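PDB 4GOQ: DUF1491 domain-containing protein from Caulobacter crescentus, which is of unknown function and belongs to the DUF1491 family, folding as a single small alpha/beta domain around a mixed five-stranded sheet. Local coordinates for residues L4-L13 / D31-V39. Numbering follows the deposited sequence.
Sequences LSTDIWVAAL and DARAGAVLV
The indole of Trp9 meets Val39 CG2 at its edge, near the ring plane, and touches Val37 CG1 obliquely through CZ3 (3.9 Å); within its own helix, Leu13 CB lies over one face, offset toward the rim, and Val10 CG2 sits at the edge, in plane. This is helix-on-sheet packing: the first turns of helix 6-19 rest on the start of central strand 37-43, and the axes of 6-13 and 37-39 approach to 11.2 Å and run nearly parallel (16°). With CG anti to the backbone N (chi1 -178°), the Trp9 side chain extends to the valines of the strand, its six-membered ring leading, while NE1 is hydrogen-bonded to Glu106 OE2 and the ring also meets that of Trp64. Leu13 CD2 against Val39 CG2 continues the apolar layer, and both Val10 and Leu13 go on to touch strand 91-97. Backbone hydrogen bonds tie the helix start to the loop before the strand: Asp7 N donates to Ala32 O (3.1 Å), and Thr6 N weakly to Arg33 O. An Asx motif, in which Ala34 N donates to Asp31 OD2, braces that loop. Buried Thr6 uses both branches: CG2 presses tightly on Val37 CG2 (3.4 Å), whereas OG1, set beside its own backbone N (chi1 -56°), donates to an in-plane lone pair of Gly35 O at 2.7 Å.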
# COMPACT_ATOMS: atom_id res chain seq x y z
N LEU A 4 -12.94 -7.31 -8.58
CA LEU A 4 -12.28 -6.22 -9.28
C LEU A 4 -10.81 -6.52 -9.55
O LEU A 4 -10.09 -6.88 -8.63
CB LEU A 4 -12.40 -4.95 -8.42
CG LEU A 4 -11.99 -3.64 -9.08
CD1 LEU A 4 -12.93 -3.30 -10.21
CD2 LEU A 4 -12.05 -2.52 -8.09
N SER A 5 -10.36 -6.32 -10.81
CA SER A 5 -8.94 -6.52 -11.16
C SER A 5 -8.08 -5.57 -10.38
O SER A 5 -8.46 -4.42 -10.21
CB SER A 5 -8.71 -6.34 -12.66
OG SER A 5 -9.31 -7.42 -13.35
N THR A 6 -6.94 -6.04 -9.88
CA THR A 6 -6.03 -5.23 -9.06
C THR A 6 -5.59 -3.94 -9.78
O THR A 6 -5.54 -2.89 -9.14
CB THR A 6 -4.82 -6.06 -8.63
OG1 THR A 6 -5.30 -7.21 -7.94
CG2 THR A 6 -3.87 -5.26 -7.74
N ASP A 7 -5.27 -4.02 -11.08
CA ASP A 7 -4.77 -2.84 -11.81
C ASP A 7 -5.83 -1.73 -11.84
O ASP A 7 -5.47 -0.56 -11.80
CB ASP A 7 -4.30 -3.23 -13.24
CG ASP A 7 -5.41 -3.60 -14.21
OD1 ASP A 7 -6.29 -4.39 -13.82
OD2 ASP A 7 -5.36 -3.15 -15.37
N ILE A 8 -7.13 -2.08 -11.88
CA ILE A 8 -8.22 -1.07 -11.84
C ILE A 8 -8.19 -0.36 -10.47
O ILE A 8 -8.30 0.86 -10.38
CB ILE A 8 -9.58 -1.75 -12.15
CG1 ILE A 8 -9.60 -2.25 -13.63
CG2 ILE A 8 -10.77 -0.79 -11.91
CD1 ILE A 8 -10.82 -3.13 -14.01
N TRP A 9 -8.10 -1.14 -9.42
CA TRP A 9 -8.06 -0.65 -8.05
C TRP A 9 -6.80 0.23 -7.83
O TRP A 9 -6.86 1.28 -7.18
CB TRP A 9 -8.10 -1.86 -7.09
CG TRP A 9 -8.10 -1.46 -5.63
CD1 TRP A 9 -9.20 -1.28 -4.83
CD2 TRP A 9 -6.95 -1.09 -4.85
NE1 TRP A 9 -8.79 -0.85 -3.57
CE2 TRP A 9 -7.42 -0.71 -3.57
CE3 TRP A 9 -5.56 -1.05 -5.11
CZ2 TRP A 9 -6.55 -0.29 -2.55
CZ3 TRP A 9 -4.70 -0.61 -4.11
CH2 TRP A 9 -5.19 -0.27 -2.84
N VAL A 10 -5.65 -0.21 -8.36
CA VAL A 10 -4.40 0.55 -8.24
C VAL A 10 -4.53 1.90 -8.99
O VAL A 10 -4.14 2.93 -8.44
CB VAL A 10 -3.15 -0.27 -8.66
CG1 VAL A 10 -1.88 0.60 -8.65
CG2 VAL A 10 -2.96 -1.49 -7.74
N ALA A 11 -5.14 1.90 -10.20
CA ALA A 11 -5.36 3.13 -10.98
C ALA A 11 -6.20 4.13 -10.18
O ALA A 11 -5.91 5.33 -10.19
CB ALA A 11 -6.02 2.81 -12.33
N ALA A 12 -7.24 3.64 -9.47
CA ALA A 12 -8.08 4.52 -8.66
C ALA A 12 -7.27 5.11 -7.49
O ALA A 12 -7.43 6.28 -7.16
CB ALA A 12 -9.28 3.74 -8.12
N LEU A 13 -6.44 4.28 -6.84
CA LEU A 13 -5.63 4.75 -5.70
C LEU A 13 -4.64 5.86 -6.15
O LEU A 13 -4.57 6.93 -5.53
CB LEU A 13 -4.88 3.58 -5.06
CG LEU A 13 -3.83 3.95 -3.95
CD1 LEU A 13 -4.53 4.54 -2.70
CD2 LEU A 13 -3.09 2.70 -3.52
N ASP A 31 0.60 -9.06 -10.60
CA ASP A 31 -0.41 -9.69 -11.45
C ASP A 31 -1.63 -8.77 -11.60
O ASP A 31 -2.23 -8.36 -10.61
CB ASP A 31 -0.84 -11.09 -10.93
CG ASP A 31 -1.87 -11.76 -11.82
OD1 ASP A 31 -1.52 -12.16 -12.94
OD2 ASP A 31 -3.07 -11.79 -11.43
N ALA A 32 -1.97 -8.42 -12.87
CA ALA A 32 -3.03 -7.44 -13.17
C ALA A 32 -4.40 -7.82 -12.59
O ALA A 32 -5.12 -6.94 -12.12
CB ALA A 32 -3.17 -7.29 -14.69
N ARG A 33 -4.79 -9.09 -12.69
CA ARG A 33 -6.14 -9.48 -12.29
C ARG A 33 -6.30 -9.80 -10.80
O ARG A 33 -7.31 -9.44 -10.22
CB ARG A 33 -6.60 -10.69 -13.12
CG ARG A 33 -6.92 -10.27 -14.57
CD ARG A 33 -7.39 -11.40 -15.48
NE ARG A 33 -7.34 -10.98 -16.88
CZ ARG A 33 -8.33 -10.35 -17.51
NH1 ARG A 33 -9.47 -10.09 -16.88
NH2 ARG A 33 -8.19 -9.98 -18.78
N ALA A 34 -5.33 -10.48 -10.19
CA ALA A 34 -5.52 -10.98 -8.83
C ALA A 34 -4.34 -10.77 -7.91
O ALA A 34 -4.34 -11.33 -6.81
CB ALA A 34 -5.83 -12.48 -8.89
N GLY A 35 -3.35 -9.98 -8.32
CA GLY A 35 -2.20 -9.75 -7.45
C GLY A 35 -2.55 -9.00 -6.18
O GLY A 35 -3.36 -8.06 -6.19
N ALA A 36 -1.93 -9.41 -5.06
CA ALA A 36 -2.07 -8.72 -3.78
C ALA A 36 -1.39 -7.36 -3.87
O ALA A 36 -0.60 -7.13 -4.78
CB ALA A 36 -1.42 -9.54 -2.69
N VAL A 37 -1.64 -6.46 -2.91
CA VAL A 37 -1.06 -5.11 -2.91
C VAL A 37 -0.46 -4.76 -1.55
O VAL A 37 -1.07 -5.04 -0.52
CB VAL A 37 -2.11 -4.02 -3.31
CG1 VAL A 37 -1.47 -2.63 -3.36
CG2 VAL A 37 -2.79 -4.32 -4.65
N LEU A 38 0.75 -4.16 -1.57
CA LEU A 38 1.40 -3.54 -0.42
C LEU A 38 1.36 -2.06 -0.66
O LEU A 38 1.77 -1.62 -1.73
CB LEU A 38 2.87 -3.97 -0.23
CG LEU A 38 3.21 -5.32 0.36
CD1 LEU A 38 4.72 -5.39 0.64
CD2 LEU A 38 2.43 -5.60 1.67
N VAL A 39 0.94 -1.27 0.32
CA VAL A 39 0.94 0.18 0.18
C VAL A 39 1.89 0.77 1.22
O VAL A 39 1.71 0.53 2.41
CB VAL A 39 -0.48 0.80 0.31
CG1 VAL A 39 -0.43 2.33 0.23
CG2 VAL A 39 -1.43 0.23 -0.73
O HOH W 1 -9.32 -10.00 -8.90